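Local coordinates for pectate lyase (Paenibacillus sp. 0602, PDB 5GT5), which cleaves polygalacturonate and pectins by elimination, probably with calcium as cofactor and acting at internal linkages of the chain, at residues I154-S159 and K181-V186; D79-P84 and L135-E140; K32-T37 and I54-N59; V334-S339 and A367-S372; G241-G246 and K271-R276. The protein carries 1 engineered substitution. One frame throughout, in Å; residues are numbered along the deposited sequence.

Interaction 1 (I154-S159 and K181-V186); sequences ITLEES and KGTSGV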
# COMPACT_ATOMS: atom_id res chain seq x y z
N ILE A 154 17.10 0.50 11.96
CA ILE A 154 16.20 0.59 10.79
C ILE A 154 15.15 1.64 11.10
O ILE A 154 14.52 1.60 12.17
CB ILE A 154 15.51 -0.74 10.47
CG1 ILE A 154 16.55 -1.81 10.16
CG2 ILE A 154 14.55 -0.57 9.29
CD1 ILE A 154 15.94 -3.21 9.93
N THR A 155 14.96 2.57 10.17
CA THR A 155 13.88 3.57 10.23
C THR A 155 13.09 3.41 8.97
O THR A 155 13.66 3.35 7.85
CB THR A 155 14.41 4.99 10.33
OG1 THR A 155 15.23 5.09 11.51
CG2 THR A 155 13.30 5.98 10.51
N LEU A 156 11.78 3.34 9.11
CA LEU A 156 10.88 3.26 7.97
C LEU A 156 10.13 4.58 7.86
O LEU A 156 9.52 5.03 8.83
CB LEU A 156 9.90 2.11 8.15
CG LEU A 156 10.52 0.78 8.60
CD1 LEU A 156 9.41 -0.22 8.85
CD2 LEU A 156 11.49 0.26 7.56
N GLU A 157 10.13 5.20 6.68
CA GLU A 157 9.45 6.49 6.49
C GLU A 157 8.65 6.50 5.23
O GLU A 157 9.15 6.12 4.16
CB GLU A 157 10.45 7.66 6.44
CG GLU A 157 11.18 7.89 7.77
CD GLU A 157 12.16 9.04 7.72
OE1 GLU A 157 12.09 9.84 6.77
OE2 GLU A 157 13.01 9.16 8.64
N GLU A 158 7.40 6.98 5.34
CA GLU A 158 6.47 7.08 4.19
C GLU A 158 6.53 5.89 3.25
O GLU A 158 6.54 6.03 2.02
CB GLU A 158 6.63 8.40 3.43
CG GLU A 158 7.90 8.63 2.74
CD GLU A 158 8.86 9.45 3.55
OE1 GLU A 158 8.40 10.15 4.48
OE2 GLU A 158 10.07 9.42 3.24
N SER A 159 6.53 4.70 3.86
CA SER A 159 6.63 3.43 3.14
C SER A 159 5.39 2.57 3.40
O SER A 159 4.53 2.90 4.25
CB SER A 159 7.92 2.70 3.55
OG SER A 159 9.06 3.42 3.05
N LYS A 181 6.24 8.76 9.72
CA LYS A 181 5.69 9.45 8.57
C LYS A 181 4.67 8.59 7.83
O LYS A 181 4.73 8.42 6.60
CB LYS A 181 6.81 9.95 7.67
CG LYS A 181 7.71 10.96 8.41
CD LYS A 181 8.81 11.50 7.52
CE LYS A 181 8.28 12.52 6.53
NZ LYS A 181 9.35 13.02 5.60
N GLY A 182 3.72 8.06 8.59
CA GLY A 182 2.58 7.38 8.02
C GLY A 182 2.87 6.00 7.45
O GLY A 182 2.03 5.46 6.74
N THR A 183 4.03 5.45 7.73
CA THR A 183 4.34 4.11 7.25
C THR A 183 3.31 3.08 7.74
O THR A 183 2.99 3.01 8.93
CB THR A 183 5.74 3.66 7.69
OG1 THR A 183 6.72 4.49 7.04
CG2 THR A 183 6.01 2.20 7.33
N SER A 184 2.77 2.31 6.82
CA SER A 184 1.77 1.27 7.12
C SER A 184 2.20 -0.10 6.59
O SER A 184 3.13 -0.22 5.77
CB SER A 184 0.40 1.63 6.53
OG SER A 184 0.49 1.76 5.12
N GLY A 185 1.55 -1.14 7.07
CA GLY A 185 1.77 -2.48 6.55
C GLY A 185 3.07 -3.11 7.01
O GLY A 185 3.76 -3.76 6.23
N VAL A 186 3.43 -2.93 8.28
CA VAL A 186 4.70 -3.43 8.79
C VAL A 186 4.44 -4.67 9.64
O VAL A 186 3.54 -4.67 10.48
CB VAL A 186 5.39 -2.36 9.65
CG1 VAL A 186 6.74 -2.88 10.20
CG2 VAL A 186 5.54 -1.06 8.87
O HOH W 1 3.39 5.63 4.22
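Thr183 and Ser159 meet where their two backbones turn. Thr183 OG1 accepts the N-H of Ser159 over 3.2 Å, and the bond is nearly straight at 169°. Ser159 O takes the N-H of Ser184, also at 3.2 Å, and a water that donates to it as well as, weakly, to Gly182 O. Glu158 N gives only a weak bond to Lys181 O.

The side chains continue the contact on both flanks. Leu156 and Val186 point tip to tip, with CD1 of Leu156 4.0 Å from CG2 of Val186. The methyl CG2 of Thr183 rests 4.0 Å from Leu156 CB. Toward the solvent, Glu158 and Lys181 run alongside each other and point the same way. A bend at chi2 of Glu158 (-97°) brings its OE1 within 3.2 Å of Lys181 NZ in a salt bridge. Glu157 OE1 adds a second negative charge 4.4 Å from Lys181 NZ, beyond a salt bridge.

These are matching turns on neighbouring coils of the right-handed parallel beta-helix of polysaccharide lyase family 1. Strand 154-157 runs parallel to 177-180 before the turns, and 160-165 to 184-194 after them.

A second shell fixes the hydroxyls. Thr183 OG1 is also bonded to Lys180 O. Ser159 OG donates to Glu157 O and is also bonded to Ser122 N. A valine in place of Thr183 would probably leave the N-H of Ser159 without its acceptor and Lys180 O without the hydroxyl. Strand 177-180, just ahead of this turn, carries Asp178, a likely calcium ligand.

Interaction 2 (D79-P84 and L135-E140); sequences DALTHP and LWEWDE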
# COMPACT_ATOMS: atom_id res chain seq x y z
N ASP A 79 28.64 12.03 13.74
CA ASP A 79 29.93 11.50 14.18
C ASP A 79 29.86 10.69 15.46
O ASP A 79 29.11 11.04 16.37
CB ASP A 79 30.89 12.66 14.43
CG ASP A 79 31.40 13.29 13.15
OD1 ASP A 79 31.21 12.70 12.06
OD2 ASP A 79 32.00 14.38 13.25
N ALA A 80 30.66 9.64 15.52
CA ALA A 80 30.91 8.97 16.78
C ALA A 80 31.75 9.91 17.63
O ALA A 80 32.77 10.46 17.17
CB ALA A 80 31.63 7.64 16.53
N LEU A 81 31.30 10.12 18.86
CA LEU A 81 31.97 11.02 19.81
C LEU A 81 32.71 10.30 20.92
O LEU A 81 33.57 10.91 21.56
CB LEU A 81 30.94 11.94 20.46
CG LEU A 81 30.03 12.68 19.47
CD1 LEU A 81 28.92 13.49 20.15
CD2 LEU A 81 30.90 13.55 18.57
N THR A 82 32.38 9.03 21.17
CA THR A 82 32.89 8.36 22.39
C THR A 82 33.38 6.92 22.24
O THR A 82 34.30 6.52 22.93
CB THR A 82 31.83 8.34 23.53
OG1 THR A 82 30.64 7.74 22.99
CG2 THR A 82 31.54 9.77 24.06
N HIS A 83 32.78 6.12 21.36
CA HIS A 83 33.20 4.73 21.30
C HIS A 83 34.54 4.61 20.56
O HIS A 83 34.64 5.09 19.43
CB HIS A 83 32.17 3.80 20.65
CG HIS A 83 32.35 2.36 21.01
ND1 HIS A 83 33.46 1.63 20.61
CD2 HIS A 83 31.60 1.54 21.77
CE1 HIS A 83 33.36 0.41 21.11
NE2 HIS A 83 32.25 0.33 21.83
N PRO A 84 35.54 4.00 21.21
CA PRO A 84 36.86 3.96 20.55
C PRO A 84 36.86 3.28 19.17
O PRO A 84 37.60 3.69 18.28
CB PRO A 84 37.72 3.18 21.55
CG PRO A 84 36.77 2.40 22.40
CD PRO A 84 35.53 3.30 22.50
N LEU A 135 26.27 -0.20 16.86
CA LEU A 135 25.67 1.09 16.54
C LEU A 135 25.25 1.80 17.83
O LEU A 135 24.30 2.60 17.82
CB LEU A 135 24.47 0.92 15.58
CG LEU A 135 24.04 2.19 14.83
CD1 LEU A 135 25.13 2.67 13.85
CD2 LEU A 135 22.76 1.96 14.07
N TRP A 136 25.98 1.54 18.92
CA TRP A 136 25.75 2.22 20.20
C TRP A 136 27.06 2.82 20.68
O TRP A 136 28.12 2.22 20.48
CB TRP A 136 25.19 1.26 21.26
CG TRP A 136 25.05 1.89 22.65
CD1 TRP A 136 23.95 2.54 23.16
CD2 TRP A 136 26.05 1.93 23.68
NE1 TRP A 136 24.22 2.97 24.45
CE2 TRP A 136 25.49 2.62 24.79
CE3 TRP A 136 27.38 1.45 23.76
CZ2 TRP A 136 26.22 2.83 25.96
CZ3 TRP A 136 28.09 1.65 24.92
CH2 TRP A 136 27.53 2.35 26.00
N GLU A 137 27.00 3.98 21.32
CA GLU A 137 28.12 4.53 22.10
C GLU A 137 27.54 5.29 23.28
O GLU A 137 26.36 5.60 23.30
CB GLU A 137 29.04 5.41 21.25
CG GLU A 137 28.40 6.73 20.83
CD GLU A 137 29.40 7.66 20.16
OE1 GLU A 137 30.52 7.19 19.83
OE2 GLU A 137 29.05 8.84 19.96
N TRP A 138 28.39 5.52 24.27
CA TRP A 138 28.02 6.26 25.48
C TRP A 138 27.68 7.72 25.16
O TRP A 138 28.32 8.36 24.32
CB TRP A 138 29.22 6.14 26.43
CG TRP A 138 29.13 6.94 27.71
CD1 TRP A 138 29.63 8.19 27.93
CD2 TRP A 138 28.55 6.51 28.96
NE1 TRP A 138 29.40 8.57 29.24
CE2 TRP A 138 28.74 7.56 29.89
CE3 TRP A 138 27.90 5.34 29.38
CZ2 TRP A 138 28.28 7.49 31.21
CZ3 TRP A 138 27.46 5.25 30.72
CH2 TRP A 138 27.64 6.33 31.61
N ASP A 139 26.68 8.24 25.85
CA ASP A 139 26.26 9.62 25.62
C ASP A 139 26.74 10.60 26.70
O ASP A 139 26.13 10.69 27.77
CB ASP A 139 24.75 9.70 25.54
CG ASP A 139 24.26 11.10 25.47
OD1 ASP A 139 24.98 11.99 24.94
OD2 ASP A 139 23.12 11.35 25.98
N GLU A 140 27.79 11.36 26.38
CA GLU A 140 28.12 12.53 27.18
C GLU A 140 27.38 13.79 26.73
O GLU A 140 26.92 14.59 27.59
CB GLU A 140 29.61 12.81 27.13
CG GLU A 140 30.45 11.78 27.87
CD GLU A 140 30.43 11.95 29.39
OE1 GLU A 140 30.21 13.10 29.89
OE2 GLU A 140 30.65 10.93 30.11
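Glu137 reaches across to the backbone of Leu81, Thr82 and His83, and its side chain meets something at every step. CB packs against His83 CB at 3.6 Å. CB and CG both pass beside Thr82 OG1, each 3.3 Å from it. CG sits between the backbone N and the carbonyl carbon (chi1 70°), and the chain is straight beyond it. This carries the carboxylate to three successive N-H groups.

OE1 takes two of them. Thr82 N and His83 N, both 2.9 Å from Glu137 OE1, approach from the same face of the carboxylate, well above its plane. OE2 takes the third, with Leu81 N at 2.8 Å on its syn lone pair and the bond almost straight at 171°. Asn149 ND2 is a further partner of OE2.

Thr82 returns a bond of its own. Its OG1 donates to Trp138 O over 2.7 Å, in the carbonyl plane and on a lone pair. The indole of Trp138 packs on helices 203-212, 219-225 and 233-241. Its NE1 donates to Glu140 OE2, which lies in the ring plane. Glu140 OE1 is bonded to Met220 N and OE2 also to Tyr221 N, at the start of helix 219-225.

Two loops of the beta-helix protein are joined here. Segment 79-84 leads into helix 84-89, and His83 is its N-cap, with ND1 bonded to Val85 N.

Three backbone amides and the side-chain amide of Asn149 donate to the Glu137 carboxylate. Such a set of N-H groups would be expected to favour its ionised form, and it ties the rotation of the group to the course of the 81-83 backbone.

Interaction 3 (K32-T37 and I54-N59); sequences KVYNAT and IMNDLN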
# COMPACT_ATOMS: atom_id res chain seq x y z
N LYS A 32 24.62 -10.35 -5.35
CA LYS A 32 25.38 -10.90 -4.23
C LYS A 32 26.35 -9.85 -3.75
O LYS A 32 27.16 -9.31 -4.51
CB LYS A 32 26.12 -12.17 -4.69
CG LYS A 32 25.14 -13.33 -4.93
CD LYS A 32 25.85 -14.62 -5.33
CE LYS A 32 24.83 -15.70 -5.57
NZ LYS A 32 25.53 -16.99 -5.94
N VAL A 33 26.23 -9.54 -2.47
CA VAL A 33 26.96 -8.42 -1.90
C VAL A 33 28.06 -8.91 -0.95
O VAL A 33 27.77 -9.56 0.08
CB VAL A 33 25.97 -7.47 -1.18
CG1 VAL A 33 26.69 -6.51 -0.25
CG2 VAL A 33 25.12 -6.71 -2.22
N TYR A 34 29.30 -8.58 -1.29
CA TYR A 34 30.46 -9.03 -0.51
C TYR A 34 31.11 -7.90 0.25
O TYR A 34 31.88 -8.14 1.18
CB TYR A 34 31.50 -9.68 -1.43
CG TYR A 34 30.97 -10.87 -2.18
CD1 TYR A 34 30.36 -10.74 -3.44
CD2 TYR A 34 31.09 -12.15 -1.65
CE1 TYR A 34 29.87 -11.86 -4.13
CE2 TYR A 34 30.59 -13.25 -2.33
CZ TYR A 34 29.99 -13.11 -3.56
OH TYR A 34 29.51 -14.20 -4.23
N ASN A 35 30.80 -6.67 -0.14
CA ASN A 35 31.43 -5.50 0.45
C ASN A 35 30.54 -4.30 0.29
O ASN A 35 29.46 -4.40 -0.31
CB ASN A 35 32.82 -5.30 -0.17
CG ASN A 35 32.77 -5.07 -1.66
OD1 ASN A 35 32.01 -4.24 -2.15
ND2 ASN A 35 33.59 -5.82 -2.40
N ALA A 36 30.97 -3.17 0.83
CA ALA A 36 30.15 -1.96 0.85
C ALA A 36 29.87 -1.42 -0.54
O ALA A 36 28.80 -0.88 -0.81
CB ALA A 36 30.79 -0.89 1.70
N THR A 37 30.84 -1.55 -1.45
CA THR A 37 30.63 -1.05 -2.82
C THR A 37 29.53 -1.83 -3.54
O THR A 37 28.67 -1.22 -4.18
CB THR A 37 31.92 -1.11 -3.63
OG1 THR A 37 32.93 -0.36 -2.94
CG2 THR A 37 31.71 -0.48 -5.01
N ILE A 54 23.26 -10.67 1.04
CA ILE A 54 24.45 -10.31 1.79
C ILE A 54 25.23 -11.61 2.03
O ILE A 54 24.68 -12.56 2.56
CB ILE A 54 24.06 -9.69 3.14
CG1 ILE A 54 23.09 -8.52 2.92
CG2 ILE A 54 25.29 -9.29 3.98
CD1 ILE A 54 23.70 -7.42 2.14
N MET A 55 26.49 -11.66 1.62
CA MET A 55 27.23 -12.92 1.58
C MET A 55 28.08 -13.16 2.82
O MET A 55 28.49 -14.30 3.09
CB MET A 55 28.14 -12.95 0.33
CG MET A 55 27.39 -12.75 -1.00
SD MET A 55 26.08 -13.94 -1.24
CE MET A 55 27.08 -15.44 -1.50
N ASN A 56 28.38 -12.09 3.54
CA ASN A 56 29.27 -12.16 4.70
C ASN A 56 29.00 -10.95 5.58
O ASN A 56 28.26 -10.05 5.18
CB ASN A 56 30.74 -12.21 4.26
CG ASN A 56 31.07 -11.21 3.15
OD1 ASN A 56 31.26 -11.62 2.00
ND2 ASN A 56 31.14 -9.92 3.47
N ASP A 57 29.58 -10.91 6.78
CA ASP A 57 29.46 -9.72 7.61
C ASP A 57 29.94 -8.49 6.85
O ASP A 57 30.91 -8.56 6.07
CB ASP A 57 30.30 -9.82 8.90
CG ASP A 57 29.85 -10.94 9.83
OD1 ASP A 57 28.78 -11.53 9.63
OD2 ASP A 57 30.62 -11.24 10.79
N LEU A 58 29.27 -7.36 7.08
CA LEU A 58 29.64 -6.10 6.46
C LEU A 58 29.98 -5.04 7.48
O LEU A 58 29.21 -4.78 8.44
CB LEU A 58 28.52 -5.58 5.55
CG LEU A 58 28.14 -6.44 4.34
CD1 LEU A 58 26.98 -5.80 3.61
CD2 LEU A 58 29.35 -6.60 3.40
N ASN A 59 31.15 -4.43 7.32
CA ASN A 59 31.62 -3.35 8.18
C ASN A 59 31.45 -2.06 7.41
O ASN A 59 32.24 -1.76 6.50
CB ASN A 59 33.08 -3.61 8.53
CG ASN A 59 33.22 -4.85 9.35
OD1 ASN A 59 32.61 -4.94 10.40
ND2 ASN A 59 33.95 -5.83 8.85
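Val33 and Ile54 form a parallel beta bridge with their CA atoms 4.8 Å apart, and Val33 O accepts the N-H of Met55 over 2.9 Å. The bridge joins strands 30-33 and 51-54 at the N-terminal end of the parallel beta-helix. Helix 36-43 follows the first strand directly and covers this end, its Leu39 touching both Val33 and Ile54. Asn35 is the N-cap of that helix, with OD1 bonded to Asp38 N.

On the face of Val33 and Ile54 the contact is apolar. The two side chains lie side by side and point the same way. Val33 CG1, anti to the backbone N (chi1 164°), meets Ile54 CD1 at 3.9 Å. The same methyl touches Leu58 CD1 at 3.9 Å, the leucine crossing at about a right angle. The other branch of Leu58, CD2, rests on the backbone of Tyr34 and Asn35.

On the outer side lie Tyr34, Met55 and Lys32. Met55 CG lies over one face of the Tyr34 ring, 3.7 Å from its centroid, in a CH-pi contact. Bends at chi2 and chi3 fold Met55 back, so that SD makes an oblique Met-aromatic contact with the ring and packs 3.9 Å from Lys32 CG. The methyl CE lies near the Tyr34 hydroxyl. Lys32 itself runs on, extended, to a salt bridge with Glu24.

Asn56 bridges the turn with one amide nitrogen. Its ND2 donates to Tyr34 O over 3.0 Å and to Asp57 O over 2.9 Å, and both acceptors lie in the plane of the amide, which fixes its rotation.

Interaction 4 (V334-S339 and A367-S372); sequences VLVEKS and ADTIYS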
# COMPACT_ATOMS: atom_id res chain seq x y z
N VAL A 334 -3.34 -0.25 20.80
CA VAL A 334 -2.36 -1.34 20.96
C VAL A 334 -3.03 -2.53 21.60
O VAL A 334 -3.65 -2.39 22.66
CB VAL A 334 -1.18 -0.92 21.87
CG1 VAL A 334 -0.24 -2.12 22.11
CG2 VAL A 334 -0.39 0.27 21.29
N LEU A 335 -2.95 -3.69 20.95
CA LEU A 335 -3.36 -4.94 21.58
C LEU A 335 -2.15 -5.84 21.69
O LEU A 335 -1.45 -6.09 20.70
CB LEU A 335 -4.44 -5.63 20.74
CG LEU A 335 -4.80 -7.05 21.20
CD1 LEU A 335 -5.54 -7.03 22.55
CD2 LEU A 335 -5.59 -7.81 20.13
N VAL A 336 -1.88 -6.32 22.90
CA VAL A 336 -0.88 -7.37 23.17
C VAL A 336 -1.61 -8.61 23.59
O VAL A 336 -2.47 -8.54 24.48
CB VAL A 336 0.08 -6.95 24.28
CG1 VAL A 336 1.06 -8.09 24.57
CG2 VAL A 336 0.81 -5.66 23.89
N GLU A 337 -1.32 -9.75 22.97
CA GLU A 337 -1.97 -10.99 23.40
C GLU A 337 -1.06 -12.20 23.42
O GLU A 337 -0.10 -12.29 22.65
CB GLU A 337 -3.24 -11.28 22.61
CG GLU A 337 -3.04 -11.56 21.18
CD GLU A 337 -4.34 -11.62 20.37
OE1 GLU A 337 -5.43 -11.98 20.92
OE2 GLU A 337 -4.29 -11.25 19.19
N LYS A 338 -1.39 -13.14 24.30
CA LYS A 338 -0.73 -14.43 24.35
C LYS A 338 0.77 -14.25 24.42
O LYS A 338 1.53 -14.89 23.72
CB LYS A 338 -1.15 -15.27 23.13
CG LYS A 338 -2.65 -15.53 23.00
CD LYS A 338 -3.12 -16.68 23.89
CE LYS A 338 -4.63 -16.91 23.71
NZ LYS A 338 -5.12 -17.95 24.68
N SER A 339 1.19 -13.33 25.28
CA SER A 339 2.60 -13.01 25.40
C SER A 339 3.12 -13.36 26.80
O SER A 339 2.36 -13.84 27.65
CB SER A 339 2.80 -11.55 25.06
OG SER A 339 2.52 -11.35 23.66
N ALA A 367 -4.44 -9.30 26.40
CA ALA A 367 -5.25 -10.52 26.48
C ALA A 367 -4.36 -11.72 26.78
O ALA A 367 -3.26 -11.86 26.24
CB ALA A 367 -5.98 -10.76 25.18
N ASP A 368 -4.87 -12.59 27.65
CA ASP A 368 -4.23 -13.85 28.06
C ASP A 368 -2.71 -13.85 27.99
O ASP A 368 -2.11 -14.53 27.14
CB ASP A 368 -4.82 -15.03 27.27
CG ASP A 368 -4.45 -16.37 27.88
OD1 ASP A 368 -4.25 -16.43 29.12
OD2 ASP A 368 -4.36 -17.36 27.13
N THR A 369 -2.10 -13.08 28.88
CA THR A 369 -0.66 -12.91 28.91
C THR A 369 -0.12 -13.27 30.27
O THR A 369 -0.75 -13.01 31.30
CB THR A 369 -0.35 -11.47 28.51
OG1 THR A 369 -0.51 -11.37 27.10
CG2 THR A 369 1.05 -11.06 28.83
N ILE A 370 1.04 -13.90 30.27
CA ILE A 370 1.75 -14.28 31.49
C ILE A 370 2.64 -13.15 31.94
O ILE A 370 3.41 -12.61 31.14
CB ILE A 370 2.55 -15.58 31.21
CG1 ILE A 370 1.57 -16.73 30.95
CG2 ILE A 370 3.49 -15.91 32.38
CD1 ILE A 370 2.26 -18.04 30.49
N TYR A 371 2.53 -12.78 33.22
CA TYR A 371 3.29 -11.68 33.78
C TYR A 371 3.94 -12.09 35.09
O TYR A 371 3.32 -12.79 35.91
CB TYR A 371 2.36 -10.49 34.01
CG TYR A 371 3.03 -9.30 34.62
CD1 TYR A 371 3.84 -8.46 33.84
CD2 TYR A 371 2.89 -9.02 35.97
CE1 TYR A 371 4.47 -7.34 34.43
CE2 TYR A 371 3.51 -7.94 36.57
CZ TYR A 371 4.30 -7.10 35.79
OH TYR A 371 4.90 -6.01 36.39
N SER A 372 5.17 -11.65 35.29
CA SER A 372 5.90 -11.90 36.54
C SER A 372 6.76 -10.69 36.86
O SER A 372 7.43 -10.16 35.98
CB SER A 372 6.77 -13.14 36.41
OG SER A 372 7.53 -13.35 37.60
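Ala367 pairs with Glu337 in a parallel beta bridge, and their CB atoms touch at 3.8 Å. Its N-H goes to Val336 O over 2.9 Å. Its own oxygen is gripped twice. Lys338 N donates to Ala367 O at 3.0 Å, and Thr369 OG1 reaches that oxygen at 2.9 Å from the opposite face of the carbonyl plane.

Asp368 comes next and carries the charge. With CG anti to the backbone N (chi1 -166°), its carboxylate lies where Lys338 can meet it. Lys338, folded back by a bend at chi2 (-81°), brings NZ to within 2.6 Å of Asp368 OD2. The salt bridge uses the anti lone pair of that oxygen. OD1 forms a salt bridge with Arg379, so each carboxylate oxygen has a cationic partner.

Thr369 turns its hydroxyl back across the contact. OG1 accepts the N-H of Ser339 over 3.2 Å while it donates to Ala367 O, and this use of both functions fixes its rotation. The methyl CG2 packs 3.3 Å from Ser339 O. Ser339 OG is tied to Glu337 O and to Ile290 N.

Ile370 closes the register, with its N-H bonded to Ser339 O at 2.9 Å. Strand 369-372 then runs on beside 340-342.

Asp368 and Thr369 together form a classic beta bulge opposite strand 378-380. Strands 333-337 and 363-367 pair before the bend, and 340-342 and 369-372 after it. Such turns, stacked from one coil to the next, belong to the right-handed parallel beta-helix of pectate lyases.

Interaction 5 (G241-G246 and K271-R276); sequences GSQKKG and KDIQDR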
# COMPACT_ATOMS: atom_id res chain seq x y z
N GLY A 241 24.01 -2.14 30.02
CA GLY A 241 23.83 -3.31 29.17
C GLY A 241 22.49 -3.38 28.49
O GLY A 241 22.41 -3.82 27.34
N SER A 242 21.43 -3.00 29.18
CA SER A 242 20.10 -3.02 28.55
C SER A 242 19.90 -1.93 27.51
O SER A 242 20.56 -0.89 27.53
CB SER A 242 19.00 -2.95 29.63
OG SER A 242 19.21 -1.87 30.51
N GLN A 243 19.03 -2.22 26.55
CA GLN A 243 18.77 -1.28 25.45
C GLN A 243 17.72 -0.27 25.87
O GLN A 243 16.67 -0.64 26.39
CB GLN A 243 18.29 -2.09 24.24
CG GLN A 243 17.68 -1.25 23.11
CD GLN A 243 18.68 -0.28 22.49
OE1 GLN A 243 19.90 -0.43 22.68
NE2 GLN A 243 18.18 0.70 21.74
N LYS A 244 17.97 1.02 25.69
CA LYS A 244 17.05 2.05 26.23
C LYS A 244 15.74 2.14 25.46
O LYS A 244 14.68 2.30 26.05
CB LYS A 244 17.75 3.42 26.23
CG LYS A 244 16.96 4.57 26.84
CD LYS A 244 16.76 4.34 28.33
CE LYS A 244 18.05 4.58 29.11
NZ LYS A 244 17.84 4.47 30.59
N LYS A 245 15.79 2.03 24.14
CA LYS A 245 14.59 2.26 23.29
C LYS A 245 14.37 1.13 22.30
O LYS A 245 15.30 0.71 21.61
CB LYS A 245 14.74 3.59 22.49
CG LYS A 245 14.75 4.85 23.33
CD LYS A 245 15.37 6.00 22.56
CE LYS A 245 15.51 7.26 23.39
NZ LYS A 245 16.56 8.16 22.82
N GLY A 246 13.13 0.65 22.19
CA GLY A 246 12.78 -0.37 21.23
C GLY A 246 12.26 0.14 19.90
O GLY A 246 13.03 0.42 18.99
N LYS A 271 14.77 -8.89 24.91
CA LYS A 271 15.53 -9.22 26.09
C LYS A 271 16.29 -8.01 26.58
O LYS A 271 17.16 -7.48 25.88
CB LYS A 271 16.50 -10.36 25.78
CG LYS A 271 17.26 -10.82 27.02
CD LYS A 271 18.25 -11.96 26.70
CE LYS A 271 19.09 -12.34 27.93
NZ LYS A 271 20.38 -11.58 28.04
N ASP A 272 15.93 -7.55 27.79
CA ASP A 272 16.57 -6.39 28.40
C ASP A 272 16.46 -5.17 27.50
O ASP A 272 17.42 -4.43 27.29
CB ASP A 272 18.02 -6.72 28.76
CG ASP A 272 18.10 -7.89 29.72
OD1 ASP A 272 17.34 -7.88 30.72
OD2 ASP A 272 18.91 -8.82 29.45
N ILE A 273 15.23 -4.96 27.01
CA ILE A 273 14.84 -3.74 26.33
C ILE A 273 14.01 -2.93 27.33
O ILE A 273 13.02 -3.44 27.86
CB ILE A 273 14.00 -4.06 25.06
CG1 ILE A 273 14.67 -5.17 24.22
CG2 ILE A 273 13.72 -2.79 24.29
CD1 ILE A 273 16.11 -4.86 23.75
N GLN A 274 14.41 -1.70 27.60
CA GLN A 274 13.81 -0.93 28.70
C GLN A 274 12.46 -0.32 28.39
O GLN A 274 11.73 0.04 29.30
CB GLN A 274 14.74 0.20 29.11
CG GLN A 274 16.04 -0.26 29.79
CD GLN A 274 16.85 0.92 30.32
OE1 GLN A 274 16.34 2.04 30.49
NE2 GLN A 274 18.12 0.67 30.58
N ASP A 275 12.14 -0.13 27.11
CA ASP A 275 11.04 0.78 26.76
C ASP A 275 10.62 0.57 25.32
O ASP A 275 11.40 0.08 24.49
CB ASP A 275 11.55 2.23 26.95
CG ASP A 275 10.45 3.29 27.07
OD1 ASP A 275 9.23 2.97 27.14
OD2 ASP A 275 10.85 4.48 27.12
N ARG A 276 9.38 0.95 25.02
CA ARG A 276 8.86 1.06 23.65
C ARG A 276 8.72 -0.30 22.97
O ARG A 276 9.32 -0.57 21.93
CB ARG A 276 9.70 2.01 22.81
CG ARG A 276 9.96 3.37 23.44
CD ARG A 276 10.56 4.28 22.37
NE ARG A 276 10.83 5.63 22.90
CZ ARG A 276 11.55 6.54 22.23
NH1 ARG A 276 12.09 6.24 21.07
NH2 ARG A 276 11.76 7.74 22.76
O HOH W 2 13.49 4.99 27.05
O HOH W 3 12.83 3.76 19.62
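Lys245 lies over one face of the Arg276 guanidinium, its CG above the centre of the group and 3.7 Å from the plane. The two chains run side by side and point the same way. At the guanidinium's NH1 a water accepts a bond of 3.0 Å. The other flat group is the Gln274 amide. Its NE2 donates to Ser242 OG at 2.8 Å, nearly in the amide plane. Its OE1 takes Lys244 NZ at 2.9 Å, and also Thr322 N.

Bends at chi2 and chi3 curl Lys244 back to that oxygen. A leucine in place of Gln274 would probably leave Ser242 OG without its amide donor, and Lys244 NZ and Thr322 N without their shared acceptor.

The segments are irregular stretches, one after helix 233-241 and one leaving strand 262-271 of the parallel beta-helix, at the likely catalytic site. Arg276 is the probable active-site residue, and Lys245 NZ makes a salt bridge to Asp174, a likely calcium ligand. The backbones are bridged by Gln243 N to Asp272 O and by Gln274 N to Gln243 O, each 2.8 Å. Ile273 CD1 packs on Gln243 CB at 3.6 Å. At Gly246 a CB would clash with the carbonyl oxygens of Asp275 and Arg276.

Interactions 1, 3 and 4 join neighbouring coils of the beta-helix, while 2 and 5 join mainly irregular stretches, 5 with a single backbone bridge. Interactions 1 and 4 repeat one scheme: a threonine hydroxyl takes a serine N-H, with a Lys-carboxylate bridge outside it. Interaction 3, near the N-terminal end, relies more on apolar and aromatic packing beside its backbone bridge. It lies about 39 Å from interaction 4, centre to centre, across the middle of the chain. Interactions 1 and 5 are the buried ones, and 5 lies nearest the centre of the chain, with charged side chains at the probable catalytic site. Interaction 2, partly buried, relies on one carboxylate holding backbone amides.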